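Local coordinates for EmGH1 (Erythrobacter marinus, PDB 5Z87), which probably hydrolyses beta-glucosidic bonds, as a member of glycoside hydrolase family 3, at residues 233-238 and 260-265; 307-312 and 374-379; 700-705 and 732-737. All blocks are in the same frame, centred on the assembly; numbering follows the deposited sequence.

Contact 1 (233-238 and 260-265); sequences KHFAGY and VVLPPF
F235 and F265 meet in a T-shaped (edge-to-face) aromatic pair at the centre of this buried contact between the end of strand 229-235 and residues 261-265, with F265 near the start of helix 263-270. Their centroids are 4.9 Å apart and the planes stand at 66°. F235 CD1 lies over the face of the F265 ring, displaced from its centre and 3.5 Å from F265 CD1. F235 reaches there because its CG is anti to the backbone N (chi1 -157°), which swings the ring towards the helix although its CB does not point that way.

Aliphatic groups extend the apolar patch. L262 CD2 sits 3.7 Å from F235 CE1, and the same methyl also touches A236 CB, which meets V261 CG1 at 4.1 Å.

Other contacts involve the backbone. The far end of the F265 ring, CZ, comes 3.6 Å from K233 C, which lies near the ring plane, and V261 CG1 packs 3.3 Å from G237 N. Cis peptide bonds precede both H234 and A236.

K233 NZ bonds to F178 O, H234 ND1 to D183, and both side chains to 2,3-dihydroxy-1,4-dithiobutane (DTT), probably from the crystallisation liquor, which marks a pocket. The chemistry implies a division of labour within the TIM-barrel-like domain, with apolar packing behind the irregular strand end and polar groups turned into the pocket.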
loop_
_atom_site.group_PDB
_atom_site.type_symbol
_atom_site.label_atom_id
_atom_site.label_comp_id
_atom_site.label_asym_id
_atom_site.label_seq_id
_atom_site.Cartn_x
_atom_site.Cartn_y
_atom_site.Cartn_z
ATOM N N LYS A 233 -21.329 -4.475 -6.664
ATOM C CA LYS A 233 -20.360 -5.147 -5.813
ATOM C C LYS A 233 -18.992 -4.516 -6.057
ATOM O O LYS A 233 -18.795 -3.831 -7.065
ATOM C CB LYS A 233 -20.357 -6.652 -6.100
ATOM C CG LYS A 233 -19.944 -6.992 -7.522
ATOM C CD LYS A 233 -19.961 -8.481 -7.775
ATOM C CE LYS A 233 -19.193 -8.815 -9.061
ATOM N NZ LYS A 233 -19.454 -10.218 -9.562
ATOM N N HIS A 234 -18.040 -4.712 -5.131
ATOM C CA HIS A 234 -18.200 -5.372 -3.839
ATOM C C HIS A 234 -18.051 -4.370 -2.695
ATOM O O HIS A 234 -16.982 -3.795 -2.527
ATOM C CB HIS A 234 -17.174 -6.491 -3.678
ATOM C CG HIS A 234 -17.063 -7.398 -4.863
ATOM N ND1 HIS A 234 -16.473 -7.011 -6.048
ATOM C CD2 HIS A 234 -17.438 -8.691 -5.031
ATOM C CE1 HIS A 234 -16.496 -8.023 -6.898
ATOM N NE2 HIS A 234 -17.069 -9.056 -6.304
ATOM N N PHE A 235 -19.120 -4.202 -1.907
ATOM C CA PHE A 235 -19.264 -3.136 -0.910
ATOM C C PHE A 235 -18.419 -3.434 0.327
ATOM O O PHE A 235 -18.718 -4.385 1.053
ATOM C CB PHE A 235 -20.737 -3.044 -0.520
ATOM C CG PHE A 235 -21.157 -1.728 0.046
ATOM C CD1 PHE A 235 -21.003 -0.562 -0.682
ATOM C CD2 PHE A 235 -21.768 -1.668 1.293
ATOM C CE1 PHE A 235 -21.427 0.659 -0.168
ATOM C CE2 PHE A 235 -22.193 -0.457 1.823
ATOM C CZ PHE A 235 -22.032 0.712 1.092
ATOM N N ALA A 236 -17.373 -2.645 0.599
ATOM C CA ALA A 236 -16.843 -1.547 -0.209
ATOM C C ALA A 236 -15.338 -1.521 0.036
ATOM O O ALA A 236 -14.897 -1.795 1.157
ATOM C CB ALA A 236 -17.469 -0.203 0.174
ATOM N N GLY A 237 -14.553 -1.201 -0.994
ATOM C CA GLY A 237 -13.103 -1.171 -0.888
ATOM C C GLY A 237 -12.395 -2.447 -1.295
ATOM O O GLY A 237 -11.202 -2.595 -1.011
ATOM N N TYR A 238 -13.090 -3.369 -1.956
ATOM C CA TYR A 238 -12.504 -4.664 -2.273
ATOM C C TYR A 238 -11.258 -4.524 -3.151
ATOM O O TYR A 238 -10.316 -5.317 -3.022
ATOM C CB TYR A 238 -13.591 -5.521 -2.921
ATOM C CG TYR A 238 -13.233 -6.927 -3.321
ATOM C CD1 TYR A 238 -12.453 -7.742 -2.509
ATOM C CD2 TYR A 238 -13.743 -7.465 -4.506
ATOM C CE1 TYR A 238 -12.151 -9.055 -2.896
ATOM C CE2 TYR A 238 -13.461 -8.757 -4.890
ATOM C CZ TYR A 238 -12.660 -9.549 -4.094
ATOM O OH TYR A 238 -12.383 -10.834 -4.509
ATOM N N VAL A 260 -13.524 8.440 -2.627
ATOM C CA VAL A 260 -12.911 7.548 -3.618
ATOM C C VAL A 260 -13.788 6.335 -3.876
ATOM O O VAL A 260 -14.214 6.093 -5.005
ATOM C CB VAL A 260 -11.491 7.109 -3.191
ATOM C CG1 VAL A 260 -10.926 6.123 -4.198
ATOM C CG2 VAL A 260 -10.566 8.297 -3.035
ATOM N N VAL A 261 -14.057 5.551 -2.839
ATOM C CA VAL A 261 -14.570 4.199 -3.009
ATOM C C VAL A 261 -16.088 4.201 -3.174
ATOM O O VAL A 261 -16.629 3.533 -4.062
ATOM C CB VAL A 261 -14.119 3.335 -1.814
ATOM C CG1 VAL A 261 -14.694 1.943 -1.902
ATOM C CG2 VAL A 261 -12.582 3.295 -1.738
ATOM N N LEU A 262 -16.792 4.950 -2.329
ATOM C CA LEU A 262 -18.254 4.987 -2.259
ATOM C C LEU A 262 -18.989 5.710 -3.390
ATOM O O LEU A 262 -20.140 5.347 -3.657
ATOM C CB LEU A 262 -18.694 5.624 -0.936
ATOM C CG LEU A 262 -18.406 4.811 0.326
ATOM C CD1 LEU A 262 -18.942 5.542 1.545
ATOM C CD2 LEU A 262 -18.996 3.403 0.221
ATOM N N PRO A 263 -18.437 6.742 -4.036
ATOM C CA PRO A 263 -19.265 7.554 -4.974
ATOM C C PRO A 263 -19.954 6.723 -6.049
ATOM O O PRO A 263 -21.113 7.010 -6.399
ATOM C CB PRO A 263 -18.259 8.548 -5.573
ATOM C CG PRO A 263 -17.258 8.746 -4.454
ATOM C CD PRO A 263 -17.128 7.395 -3.783
ATOM N N PRO A 264 -19.311 5.691 -6.612
ATOM C CA PRO A 264 -20.063 4.863 -7.578
ATOM C C PRO A 264 -21.199 4.083 -6.946
ATOM O O PRO A 264 -22.271 3.954 -7.557
ATOM C CB PRO A 264 -18.990 3.937 -8.178
ATOM C CG PRO A 264 -17.823 4.020 -7.252
ATOM C CD PRO A 264 -17.865 5.389 -6.656
ATOM N N PHE A 265 -20.994 3.545 -5.744
ATOM C CA PHE A 265 -22.087 2.896 -5.025
ATOM C C PHE A 265 -23.191 3.897 -4.712
ATOM O O PHE A 265 -24.377 3.611 -4.903
ATOM C CB PHE A 265 -21.572 2.260 -3.735
ATOM C CG PHE A 265 -20.817 0.974 -3.943
ATOM C CD1 PHE A 265 -21.499 -0.228 -4.102
ATOM C CD2 PHE A 265 -19.422 0.961 -3.937
ATOM C CE1 PHE A 265 -20.804 -1.414 -4.287
ATOM C CE2 PHE A 265 -18.723 -0.220 -4.122
ATOM C CZ PHE A 265 -19.408 -1.413 -4.299
#

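Contact 2 (307-312 and 374-379); sequences EGYVVS and ERILAA
R375 lays the aliphatic part of its side chain against the carbonyl of G308, with CG 3.5 Å from G308 O and CB and CD a little farther off. The chain bends at chi2 (147°) and runs on to D343, with which NH1 forms a salt bridge; G308 O is itself hydrogen-bonded by R301. The backbone of R375 takes part as well: one water donates to R375 O at 2.7 Å and to E307 O at 2.9 Å, bridging the helix to the loop ahead of the strand.

At I376 the contact turns apolar, and CD1 reaches Y309 CB at 3.6 Å. Here helix 366-382 packs beside strand 309-311, an outermost strand of the parallel sheet within this chain, in the family 3 N-terminal domain, which belongs to the TIM-barrel clan.

One turn beyond R375, and tied to its carbonyl by the helical bond from A379 N to R375 O (3.0 Å), A379 points its methyl at the strand. A379 CB meets the edge of the Y309 ring near its plane, 3.8 Å from CD2. The tyrosine holds its CG between the backbone N and the carbonyl carbon (chi1 64°), which sets the ring alongside the helix, while its OH bonds to S231 OG.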
loop_
_atom_site.group_PDB
_atom_site.type_symbol
_atom_site.label_atom_id
_atom_site.label_comp_id
_atom_site.label_asym_id
_atom_site.label_seq_id
_atom_site.Cartn_x
_atom_site.Cartn_y
_atom_site.Cartn_z
ATOM N N GLU A 307 -33.435 0.644 -0.186
ATOM C CA GLU A 307 -34.565 -0.203 0.157
ATOM C C GLU A 307 -34.488 -1.579 -0.481
ATOM O O GLU A 307 -35.395 -2.399 -0.276
ATOM C CB GLU A 307 -35.873 0.511 -0.210
ATOM C CG GLU A 307 -36.226 1.569 0.854
ATOM C CD GLU A 307 -37.285 2.567 0.419
ATOM O OE1 GLU A 307 -37.641 2.602 -0.780
ATOM O OE2 GLU A 307 -37.764 3.322 1.294
ATOM N N GLY A 308 -33.414 -1.885 -1.197
ATOM C CA GLY A 308 -33.256 -3.177 -1.827
ATOM C C GLY A 308 -32.649 -4.199 -0.888
ATOM O O GLY A 308 -32.729 -4.089 0.338
ATOM N N TYR A 309 -32.019 -5.205 -1.486
ATOM C CA TYR A 309 -31.426 -6.308 -0.751
ATOM C C TYR A 309 -29.902 -6.221 -0.769
ATOM O O TYR A 309 -29.289 -5.735 -1.726
ATOM C CB TYR A 309 -31.874 -7.665 -1.329
ATOM C CG TYR A 309 -31.418 -7.911 -2.748
ATOM C CD1 TYR A 309 -30.177 -8.497 -3.014
ATOM C CD2 TYR A 309 -32.222 -7.560 -3.824
ATOM C CE1 TYR A 309 -29.755 -8.724 -4.310
ATOM C CE2 TYR A 309 -31.804 -7.776 -5.132
ATOM C CZ TYR A 309 -30.566 -8.359 -5.367
ATOM O OH TYR A 309 -30.131 -8.569 -6.657
ATOM N N VAL A 310 -29.303 -6.702 0.312
ATOM C CA VAL A 310 -27.875 -6.936 0.396
ATOM C C VAL A 310 -27.664 -8.438 0.304
ATOM O O VAL A 310 -28.179 -9.200 1.137
ATOM C CB VAL A 310 -27.279 -6.367 1.691
ATOM C CG1 VAL A 310 -25.847 -6.858 1.860
ATOM C CG2 VAL A 310 -27.332 -4.857 1.678
ATOM N N VAL A 311 -26.930 -8.867 -0.702
ATOM C CA VAL A 311 -26.575 -10.276 -0.852
ATOM C C VAL A 311 -25.116 -10.445 -0.453
ATOM O O VAL A 311 -24.281 -9.562 -0.688
ATOM C CB VAL A 311 -26.840 -10.787 -2.284
ATOM C CG1 VAL A 311 -26.126 -9.911 -3.325
ATOM C CG2 VAL A 311 -26.447 -12.240 -2.418
ATOM N N SER A 312 -24.820 -11.552 0.216
ATOM C CA SER A 312 -23.443 -11.850 0.539
ATOM C C SER A 312 -22.691 -12.279 -0.714
ATOM O O SER A 312 -23.275 -12.774 -1.684
ATOM C CB SER A 312 -23.368 -12.966 1.579
ATOM O OG SER A 312 -23.474 -14.231 0.945
ATOM N N GLU A 374 -38.457 -9.149 4.051
ATOM C CA GLU A 374 -39.337 -8.191 3.405
ATOM C C GLU A 374 -38.612 -7.458 2.284
ATOM O O GLU A 374 -39.208 -7.193 1.234
ATOM C CB GLU A 374 -39.920 -7.208 4.431
ATOM C CG GLU A 374 -41.047 -6.372 3.829
ATOM C CD GLU A 374 -41.768 -5.489 4.838
ATOM O OE1 GLU A 374 -42.010 -5.953 5.981
ATOM O OE2 GLU A 374 -42.087 -4.329 4.471
ATOM N N ARG A 375 -37.325 -7.134 2.482
ATOM C CA ARG A 375 -36.524 -6.536 1.413
ATOM C C ARG A 375 -36.494 -7.443 0.193
ATOM O O ARG A 375 -36.724 -6.998 -0.941
ATOM C CB ARG A 375 -35.094 -6.265 1.903
ATOM C CG ARG A 375 -34.975 -5.122 2.875
ATOM C CD ARG A 375 -33.885 -5.362 3.895
ATOM N NE ARG A 375 -33.643 -4.160 4.684
ATOM C CZ ARG A 375 -32.653 -4.015 5.560
ATOM N NH1 ARG A 375 -31.792 -5.000 5.778
ATOM N NH2 ARG A 375 -32.532 -2.877 6.226
ATOM N N ILE A 376 -36.215 -8.729 0.423
ATOM C CA ILE A 376 -36.177 -9.728 -0.644
ATOM C C ILE A 376 -37.503 -9.767 -1.397
ATOM O O ILE A 376 -37.539 -9.727 -2.634
ATOM C CB ILE A 376 -35.840 -11.105 -0.055
ATOM C CG1 ILE A 376 -34.449 -11.093 0.570
ATOM C CG2 ILE A 376 -35.968 -12.188 -1.132
ATOM C CD1 ILE A 376 -33.354 -10.877 -0.451
ATOM N N LEU A 377 -38.613 -9.870 -0.655
ATOM C CA LEU A 377 -39.937 -9.938 -1.276
ATOM C C LEU A 377 -40.229 -8.690 -2.097
ATOM O O LEU A 377 -40.761 -8.780 -3.210
ATOM C CB LEU A 377 -41.000 -10.128 -0.197
ATOM C CG LEU A 377 -40.895 -11.489 0.489
ATOM C CD1 LEU A 377 -41.871 -11.556 1.657
ATOM C CD2 LEU A 377 -41.141 -12.608 -0.504
ATOM N N ALA A 378 -39.864 -7.516 -1.579
ATOM C CA ALA A 378 -40.134 -6.285 -2.314
ATOM C C ALA A 378 -39.363 -6.260 -3.624
ATOM O O ALA A 378 -39.890 -5.827 -4.660
ATOM C CB ALA A 378 -39.790 -5.068 -1.452
ATOM N N ALA A 379 -38.121 -6.754 -3.602
ATOM C CA ALA A 379 -37.341 -6.821 -4.830
ATOM C C ALA A 379 -37.989 -7.777 -5.821
ATOM O O ALA A 379 -38.053 -7.486 -7.023
ATOM C CB ALA A 379 -35.897 -7.239 -4.521
HETATM O O HOH W 1 -36.405 -4.569 -1.982
#

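Contact 3 (700-705 and 732-737); sequences DRAGQD and LLEPGE
G703 and L733 form a hydrogen-bonded pair of an antiparallel beta hairpin, at the open end of strands 703-713 and 724-733 in the fibronectin type III-like part of the chain. Both bonds of the pair are made: G703 N gives its hydrogen to L733 O at 3.1 Å, and L733 N gives its own to G703 O at 3.0 Å. L733 O is gripped further by N697 ND2 and by a CA-H...O contact from A702, whose CA is 3.2 Å away. The carbonyl of this buried residue is thus approached by three donors, one of them a carbon.

Van der Waals contacts flank this pair along the chain. In the neighbouring non-hydrogen-bonded pair, Q704 and L732 put their side chains on the same face of the sheet, where Q704 CG packs 3.8 Å from L732 CD1. Farther along the same side chain, the amide NE2 of Q704 is hydrogen-bonded to E415 OE1. Past the other end of the pair, the ring of P735 lies against the peptide joining R701 to A702, with CG 3.6 Å from R701 C and CD equally close to A702 N. E734, bent at chi2 (-57°), folds its carboxylate back towards the methyl of A702, bringing E734 OE1 3.6 Å from A702 CB.

The bonds within 732-737 then close a type II turn from E734 to E737. Its backbone bond runs from E737 N to E734 O, and E734 N reaches E737 OE1 at 2.7 Å, on the anti side of the carboxylate and nearly straight at 178°.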
loop_
_atom_site.group_PDB
_atom_site.type_symbol
_atom_site.label_atom_id
_atom_site.label_comp_id
_atom_site.label_asym_id
_atom_site.label_seq_id
_atom_site.Cartn_x
_atom_site.Cartn_y
_atom_site.Cartn_z
ATOM N N ASP A 700 -5.668 15.333 -40.879
ATOM C CA ASP A 700 -6.179 15.157 -42.232
ATOM C C ASP A 700 -7.203 14.034 -42.367
ATOM O O ASP A 700 -7.527 13.651 -43.491
ATOM C CB ASP A 700 -5.013 14.931 -43.210
ATOM C CG ASP A 700 -4.325 13.569 -43.031
ATOM O OD1 ASP A 700 -4.695 12.790 -42.125
ATOM O OD2 ASP A 700 -3.389 13.277 -43.811
ATOM N N ARG A 701 -7.706 13.477 -41.267
ATOM C CA ARG A 701 -8.810 12.529 -41.342
ATOM C C ARG A 701 -9.721 12.732 -40.146
ATOM O O ARG A 701 -9.309 13.237 -39.099
ATOM C CB ARG A 701 -8.342 11.070 -41.393
ATOM C CG ARG A 701 -7.288 10.713 -40.394
ATOM C CD ARG A 701 -6.224 9.867 -41.053
ATOM N NE ARG A 701 -6.693 8.517 -41.282
ATOM C CZ ARG A 701 -6.095 7.627 -42.069
ATOM N NH1 ARG A 701 -4.985 7.941 -42.726
ATOM N NH2 ARG A 701 -6.622 6.413 -42.202
ATOM N N ALA A 702 -10.976 12.342 -40.322
ATOM C CA ALA A 702 -11.928 12.415 -39.229
ATOM C C ALA A 702 -11.513 11.479 -38.093
ATOM O O ALA A 702 -10.887 10.431 -38.298
ATOM C CB ALA A 702 -13.335 12.069 -39.731
ATOM N N GLY A 703 -11.859 11.868 -36.876
ATOM C CA GLY A 703 -11.544 11.014 -35.748
ATOM C C GLY A 703 -12.231 11.508 -34.499
ATOM O O GLY A 703 -12.826 12.590 -34.469
ATOM N N GLN A 704 -12.117 10.703 -33.455
ATOM C CA GLN A 704 -12.685 11.048 -32.163
ATOM C C GLN A 704 -11.597 11.341 -31.137
ATOM O O GLN A 704 -10.485 10.807 -31.199
ATOM C CB GLN A 704 -13.580 9.927 -31.651
ATOM C CG GLN A 704 -14.840 9.740 -32.468
ATOM C CD GLN A 704 -15.688 8.613 -31.926
ATOM O OE1 GLN A 704 -16.773 8.838 -31.389
ATOM N NE2 GLN A 704 -15.191 7.401 -32.039
ATOM N N ASP A 705 -11.935 12.205 -30.191
ATOM C CA ASP A 705 -11.103 12.446 -29.023
ATOM C C ASP A 705 -12.019 12.546 -27.807
ATOM O O ASP A 705 -13.208 12.872 -27.923
ATOM C CB ASP A 705 -10.255 13.724 -29.188
ATOM C CG ASP A 705 -8.975 13.700 -28.353
ATOM O OD1 ASP A 705 -8.607 12.626 -27.833
ATOM O OD2 ASP A 705 -8.322 14.760 -28.226
ATOM N N LEU A 732 -16.591 13.658 -32.070
ATOM C CA LEU A 732 -16.225 13.224 -33.408
ATOM C C LEU A 732 -16.090 14.468 -34.271
ATOM O O LEU A 732 -16.991 15.312 -34.280
ATOM C CB LEU A 732 -17.276 12.265 -33.987
ATOM C CG LEU A 732 -17.170 11.935 -35.485
ATOM C CD1 LEU A 732 -15.885 11.167 -35.810
ATOM C CD2 LEU A 732 -18.404 11.157 -35.963
ATOM N N LEU A 733 -14.957 14.598 -34.962
ATOM C CA LEU A 733 -14.632 15.813 -35.702
ATOM C C LEU A 733 -14.127 15.467 -37.092
ATOM O O LEU A 733 -13.299 14.562 -37.254
ATOM C CB LEU A 733 -13.561 16.654 -34.972
ATOM C CG LEU A 733 -13.916 17.277 -33.619
ATOM C CD1 LEU A 733 -12.697 18.005 -32.985
ATOM C CD2 LEU A 733 -15.080 18.217 -33.785
ATOM N N GLU A 734 -14.623 16.208 -38.089
ATOM C CA GLU A 734 -14.082 16.178 -39.440
ATOM C C GLU A 734 -12.789 16.987 -39.499
ATOM O O GLU A 734 -12.553 17.855 -38.659
ATOM C CB GLU A 734 -15.096 16.752 -40.431
ATOM C CG GLU A 734 -16.380 15.940 -40.599
ATOM C CD GLU A 734 -16.108 14.512 -41.029
ATOM O OE1 GLU A 734 -15.178 14.306 -41.842
ATOM O OE2 GLU A 734 -16.816 13.592 -40.553
ATOM N N PRO A 735 -11.932 16.724 -40.482
ATOM C CA PRO A 735 -10.712 17.525 -40.613
ATOM C C PRO A 735 -11.049 19.006 -40.647
ATOM O O PRO A 735 -11.914 19.445 -41.405
ATOM C CB PRO A 735 -10.111 17.038 -41.936
ATOM C CG PRO A 735 -10.562 15.626 -42.033
ATOM C CD PRO A 735 -11.965 15.609 -41.446
ATOM N N GLY A 736 -10.395 19.769 -39.773
ATOM C CA GLY A 736 -10.634 21.192 -39.656
ATOM C C GLY A 736 -11.822 21.584 -38.803
ATOM O O GLY A 736 -11.956 22.768 -38.462
ATOM N N GLU A 737 -12.688 20.641 -38.443
ATOM C CA GLU A 737 -13.868 20.974 -37.659
ATOM C C GLU A 737 -13.493 21.379 -36.233
ATOM O O GLU A 737 -12.565 20.829 -35.633
ATOM C CB GLU A 737 -14.828 19.785 -37.629
ATOM C CG GLU A 737 -16.189 20.111 -37.034
ATOM C CD GLU A 737 -17.118 18.903 -36.959
ATOM O OE1 GLU A 737 -16.765 17.830 -37.503
ATOM O OE2 GLU A 737 -18.210 19.038 -36.362
#

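Contacts 1 and 2 both reach the parallel sheet of the N-terminal domain. Their centres are 19 Å apart and their nearest atoms about 6 Å, so they do not touch; strand 276-279 lies between strands 229-235 and 309-311. Contact 1 borders the pocket that holds DTT, the side chain of H234 coming within about 3 Å of it, whereas contact 2 is remote from that pocket, at an edge strand of the sheet as it runs within this chain. Contact 3 belongs to a different part of the chain, with its centre 37 Å from that of contact 1 and 48 Å from that of contact 2, and on the opposite side of the chain's centre from contact 2.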